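Local coordinates for ribulose-1,5-bisphosphate carboxylase/oxygenase large subunit (Rhodopseudomonas palustris, PDB 3QFW), which belongs to the Rubisco-like proteins, relatives of ribulose-bisphosphate carboxylase with a TIM-barrel catalytic domain, and probably acts as a magnesium-dependent enzyme on a sugar-phosphate-like substrate, at residues 73-87 with 99-112. Numbering follows the deposited sequence.
Sequences AATAPAEPGQLLNML and LADVELPAHYLTAF
Tyr108 OH donates to Ala76 O at 2.7 Å, the one hydrogen bond between 73-87 and 99-112; the hydroxyl lies 26° out of the carbonyl plane, and Ala73 CB touches the ring's edge beside it. With CG anti to its carbonyl carbon (chi1 -74°), Tyr108 reaches from helix 106-112 across to the loop ahead of helix 80-88. Its two faces are flanked within its own segment by Leu104 CD2 and His107 NE2. A phenylalanine in its place would probably leave Ala76 O without this donor and the loop less firmly held. Ala78, centre of an inverse gamma turn, sets CB over one face of Phe112, 4.2 Å from the ring centroid, a CH-pi contact, and against Ala111 CB at 3.6 Å. Both segments belong to the N-terminal alpha/beta domain characteristic of Rubisco large chains, whose antiparallel sheet includes strand 102-103. Pro80 CD meets the Phe112 ring at its edge, 3.7 Å from CE1, while Leu83 CD2 approaches CE2 obliquely. Phe276 and His240 meet Phe112 edge-to-face, tying the contact to helices 265-276 and 236-243. Farther along helix 80-88, Leu87 and Val102 meet tip to tip, CD2 to CG1 at 3.9 Å, and Leu99 CD2 packs against Leu87 CB.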
loop_
_atom_site.group_PDB
_atom_site.type_symbol
_atom_site.label_atom_id
_atom_site.label_comp_id
_atom_site.label_asym_id
_atom_site.label_seq_id
_atom_site.Cartn_x
_atom_site.Cartn_y
_atom_site.Cartn_z
ATOM N N ALA B 73 16.234 16.207 0.102
ATOM C CA ALA B 73 15.354 16.105 -1.062
ATOM C C ALA B 73 15.941 15.232 -2.173
ATOM O O ALA B 73 15.202 14.641 -2.963
ATOM C CB ALA B 73 15.023 17.490 -1.609
ATOM N N ALA B 74 17.267 15.172 -2.245
ATOM C CA ALA B 74 17.935 14.394 -3.284
ATOM C C ALA B 74 17.481 12.941 -3.243
ATOM O O ALA B 74 17.377 12.289 -4.277
ATOM C CB ALA B 74 19.444 14.478 -3.132
ATOM N N THR B 75 17.205 12.448 -2.040
ATOM C CA THR B 75 16.856 11.041 -1.854
ATOM C C THR B 75 15.441 10.734 -2.342
ATOM O O THR B 75 15.124 9.584 -2.667
ATOM C CB THR B 75 17.008 10.610 -0.382
ATOM O OG1 THR B 75 15.984 11.215 0.415
ATOM C CG2 THR B 75 18.362 11.028 0.151
ATOM N N ALA B 76 14.587 11.754 -2.407
ATOM C CA ALA B 76 13.212 11.515 -2.832
ATOM C C ALA B 76 12.715 12.474 -3.920
ATOM O O ALA B 76 12.175 13.552 -3.622
ATOM C CB ALA B 76 12.285 11.524 -1.625
ATOM N N PRO B 77 12.872 12.070 -5.190
ATOM C CA PRO B 77 12.392 12.835 -6.341
ATOM C C PRO B 77 10.873 12.958 -6.279
ATOM O O PRO B 77 10.240 12.237 -5.505
ATOM C CB PRO B 77 12.796 11.961 -7.543
ATOM C CG PRO B 77 13.720 10.939 -7.015
ATOM C CD PRO B 77 13.341 10.736 -5.588
ATOM N N ALA B 78 10.295 13.860 -7.066
ATOM C CA ALA B 78 8.842 14.026 -7.090
ATOM C C ALA B 78 8.188 12.836 -7.788
ATOM O O ALA B 78 7.672 12.943 -8.907
ATOM C CB ALA B 78 8.447 15.350 -7.760
ATOM N N GLU B 79 8.214 11.706 -7.088
ATOM C CA GLU B 79 7.755 10.416 -7.596
ATOM C C GLU B 79 7.013 9.754 -6.426
ATOM O O GLU B 79 7.633 9.394 -5.430
ATOM C CB GLU B 79 8.984 9.602 -8.013
ATOM C CG GLU B 79 8.710 8.475 -8.987
ATOM C CD GLU B 79 7.868 7.383 -8.373
ATOM O OE1 GLU B 79 8.391 6.658 -7.495
ATOM O OE2 GLU B 79 6.683 7.266 -8.761
ATOM N N PRO B 80 5.677 9.646 -6.524
ATOM C CA PRO B 80 4.835 9.385 -5.345
ATOM C C PRO B 80 5.299 8.187 -4.525
ATOM O O PRO B 80 5.488 8.301 -3.312
ATOM C CB PRO B 80 3.452 9.133 -5.951
ATOM C CG PRO B 80 3.459 9.910 -7.213
ATOM C CD PRO B 80 4.869 9.794 -7.745
ATOM N N GLY B 81 5.488 7.054 -5.188
ATOM C CA GLY B 81 5.961 5.850 -4.519
ATOM C C GLY B 81 7.280 6.050 -3.788
ATOM O O GLY B 81 7.417 5.687 -2.619
ATOM N N GLN B 82 8.255 6.631 -4.476
ATOM C CA GLN B 82 9.575 6.863 -3.892
ATOM C C GLN B 82 9.536 7.851 -2.739
ATOM O O GLN B 82 10.274 7.710 -1.760
ATOM C CB GLN B 82 10.569 7.324 -4.958
ATOM C CG GLN B 82 11.977 7.620 -4.431
ATOM C CD GLN B 82 12.690 6.401 -3.836
ATOM O OE1 GLN B 82 12.214 5.268 -3.934
ATOM N NE2 GLN B 82 13.834 6.642 -3.205
ATOM N N LEU B 83 8.669 8.854 -2.862
ATOM C CA LEU B 83 8.479 9.834 -1.806
ATOM C C LEU B 83 7.938 9.130 -0.569
ATOM O O LEU B 83 8.458 9.306 0.527
ATOM C CB LEU B 83 7.540 10.958 -2.259
ATOM C CG LEU B 83 7.219 11.984 -1.165
ATOM C CD1 LEU B 83 8.504 12.608 -0.634
ATOM C CD2 LEU B 83 6.247 13.067 -1.672
ATOM N N LEU B 84 6.900 8.323 -0.750
ATOM C CA LEU B 84 6.366 7.536 0.347
ATOM C C LEU B 84 7.473 6.618 0.912
ATOM O O LEU B 84 7.679 6.529 2.133
ATOM C CB LEU B 84 5.166 6.729 -0.150
ATOM C CG LEU B 84 4.017 6.434 0.811
ATOM C CD1 LEU B 84 4.108 7.305 2.049
ATOM C CD2 LEU B 84 2.665 6.636 0.103
ATOM N N ASN B 85 8.178 5.930 0.019
ATOM C CA ASN B 85 9.311 5.082 0.415
ATOM C C ASN B 85 10.271 5.801 1.366
ATOM O O ASN B 85 10.555 5.316 2.457
ATOM C CB ASN B 85 10.047 4.576 -0.834
ATOM C CG ASN B 85 11.016 3.433 -0.539
ATOM O OD1 ASN B 85 10.855 2.680 0.425
ATOM N ND2 ASN B 85 12.028 3.304 -1.382
ATOM N N MET B 86 10.743 6.983 0.979
ATOM C CA MET B 86 11.684 7.709 1.830
ATOM C C MET B 86 11.019 8.265 3.102
ATOM O O MET B 86 11.666 8.377 4.149
ATOM C CB MET B 86 12.404 8.828 1.054
ATOM C CG MET B 86 13.521 8.363 0.076
ATOM S SD MET B 86 14.475 6.852 0.473
ATOM C CE MET B 86 13.621 5.690 -0.548
ATOM N N LEU B 87 9.731 8.613 3.017
ATOM C CA LEU B 87 9.036 9.123 4.195
ATOM C C LEU B 87 8.796 8.057 5.248
ATOM O O LEU B 87 8.961 8.318 6.441
ATOM C CB LEU B 87 7.693 9.776 3.827
ATOM C CG LEU B 87 7.792 11.072 3.041
ATOM C CD1 LEU B 87 6.403 11.506 2.607
ATOM C CD2 LEU B 87 8.464 12.151 3.892
ATOM N N LEU B 99 3.802 8.357 11.048
ATOM C CA LEU B 99 4.144 9.532 10.264
ATOM C C LEU B 99 2.979 10.523 10.380
ATOM O O LEU B 99 1.877 10.200 9.970
ATOM C CB LEU B 99 4.350 9.139 8.801
ATOM C CG LEU B 99 4.554 10.327 7.866
ATOM C CD1 LEU B 99 5.861 11.038 8.203
ATOM C CD2 LEU B 99 4.513 9.909 6.402
ATOM N N ALA B 100 3.230 11.714 10.923
ATOM C CA ALA B 100 2.155 12.668 11.269
ATOM C C ALA B 100 1.938 13.820 10.277
ATOM O O ALA B 100 0.795 14.206 10.011
ATOM C CB ALA B 100 2.371 13.233 12.688
ATOM N N ASP B 101 3.023 14.388 9.759
ATOM C CA ASP B 101 2.921 15.471 8.779
ATOM C C ASP B 101 4.170 15.530 7.909
ATOM O O ASP B 101 5.196 14.939 8.242
ATOM C CB ASP B 101 2.713 16.823 9.471
ATOM C CG ASP B 101 2.010 17.839 8.577
ATOM O OD1 ASP B 101 1.627 17.488 7.438
ATOM O OD2 ASP B 101 1.831 19.000 9.019
ATOM N N VAL B 102 4.075 16.253 6.797
ATOM C CA VAL B 102 5.216 16.448 5.905
ATOM C C VAL B 102 5.176 17.872 5.352
ATOM O O VAL B 102 4.146 18.326 4.843
ATOM C CB VAL B 102 5.226 15.426 4.742
ATOM C CG1 VAL B 102 6.528 15.524 3.915
ATOM C CG2 VAL B 102 5.069 14.018 5.280
ATOM N N GLU B 103 6.291 18.580 5.478
ATOM C CA GLU B 103 6.429 19.897 4.874
ATOM C C GLU B 103 7.345 19.755 3.667
ATOM O O GLU B 103 8.549 19.563 3.817
ATOM C CB GLU B 103 7.010 20.902 5.877
ATOM C CG GLU B 103 6.247 20.993 7.192
ATOM C CD GLU B 103 6.865 21.981 8.169
ATOM O OE1 GLU B 103 7.890 22.606 7.826
ATOM O OE2 GLU B 103 6.324 22.136 9.287
ATOM N N LEU B 104 6.762 19.841 2.474
ATOM C CA LEU B 104 7.503 19.682 1.226
ATOM C C LEU B 104 7.911 21.030 0.647
ATOM O O LEU B 104 7.130 21.982 0.678
ATOM C CB LEU B 104 6.636 18.970 0.186
ATOM C CG LEU B 104 6.195 17.541 0.491
ATOM C CD1 LEU B 104 5.101 17.128 -0.476
ATOM C CD2 LEU B 104 7.382 16.555 0.428
ATOM N N PRO B 105 9.144 21.109 0.116
ATOM C CA PRO B 105 9.604 22.222 -0.715
ATOM C C PRO B 105 8.609 22.490 -1.838
ATOM O O PRO B 105 8.042 21.551 -2.403
ATOM C CB PRO B 105 10.919 21.697 -1.295
ATOM C CG PRO B 105 11.434 20.802 -0.238
ATOM C CD PRO B 105 10.214 20.127 0.349
ATOM N N ALA B 106 8.408 23.768 -2.147
ATOM C CA ALA B 106 7.430 24.186 -3.141
ATOM C C ALA B 106 7.546 23.456 -4.472
ATOM O O ALA B 106 6.550 23.257 -5.155
ATOM C CB ALA B 106 7.511 25.707 -3.357
ATOM N N HIS B 107 8.750 23.058 -4.858
ATOM C CA HIS B 107 8.898 22.401 -6.153
ATOM C C HIS B 107 8.166 21.048 -6.219
ATOM O O HIS B 107 7.799 20.599 -7.301
ATOM C CB HIS B 107 10.372 22.292 -6.589
ATOM C CG HIS B 107 11.109 21.127 -6.004
ATOM N ND1 HIS B 107 11.946 21.249 -4.915
ATOM C CD2 HIS B 107 11.167 19.828 -6.380
ATOM C CE1 HIS B 107 12.475 20.072 -4.636
ATOM N NE2 HIS B 107 12.016 19.191 -5.508
ATOM N N TYR B 108 7.924 20.424 -5.071
ATOM C CA TYR B 108 7.150 19.181 -5.047
ATOM C C TYR B 108 5.686 19.456 -5.374
ATOM O O TYR B 108 5.041 18.693 -6.093
ATOM C CB TYR B 108 7.235 18.491 -3.688
ATOM C CG TYR B 108 8.558 17.817 -3.435
ATOM C CD1 TYR B 108 9.593 18.513 -2.839
ATOM C CD2 TYR B 108 8.775 16.496 -3.806
ATOM C CE1 TYR B 108 10.807 17.923 -2.611
ATOM C CE2 TYR B 108 10.001 15.890 -3.581
ATOM C CZ TYR B 108 11.005 16.612 -2.975
ATOM O OH TYR B 108 12.230 16.055 -2.739
ATOM N N LEU B 109 5.158 20.548 -4.837
ATOM C CA LEU B 109 3.763 20.863 -5.094
ATOM C C LEU B 109 3.543 21.164 -6.577
ATOM O O LEU B 109 2.536 20.774 -7.145
ATOM C CB LEU B 109 3.289 22.013 -4.209
ATOM C CG LEU B 109 2.848 21.618 -2.794
ATOM C CD1 LEU B 109 3.975 20.952 -1.977
ATOM C CD2 LEU B 109 2.255 22.833 -2.060
ATOM N N THR B 110 4.498 21.832 -7.213
ATOM C CA THR B 110 4.317 22.206 -8.615
ATOM C C THR B 110 4.427 20.971 -9.497
ATOM O O THR B 110 3.678 20.804 -10.461
ATOM C CB THR B 110 5.338 23.264 -9.077
ATOM O OG1 THR B 110 5.340 24.366 -8.164
ATOM C CG2 THR B 110 4.978 23.777 -10.461
ATOM N N ALA B 111 5.367 20.105 -9.146
ATOM C CA ALA B 111 5.597 18.870 -9.886
ATOM C C ALA B 111 4.379 17.953 -9.836
ATOM O O ALA B 111 3.926 17.462 -10.865
ATOM C CB ALA B 111 6.817 18.163 -9.352
ATOM N N PHE B 112 3.848 17.724 -8.638
ATOM C CA PHE B 112 2.683 16.850 -8.483
ATOM C C PHE B 112 1.390 17.497 -9.008
ATOM O O PHE B 112 0.571 16.832 -9.644
ATOM C CB PHE B 112 2.523 16.383 -7.023
ATOM C CG PHE B 112 3.621 15.451 -6.544
ATOM C CD1 PHE B 112 3.903 14.270 -7.224
ATOM C CD2 PHE B 112 4.345 15.745 -5.399
ATOM C CE1 PHE B 112 4.911 13.396 -6.777
ATOM C CE2 PHE B 112 5.359 14.878 -4.940
ATOM C CZ PHE B 112 5.633 13.701 -5.636
#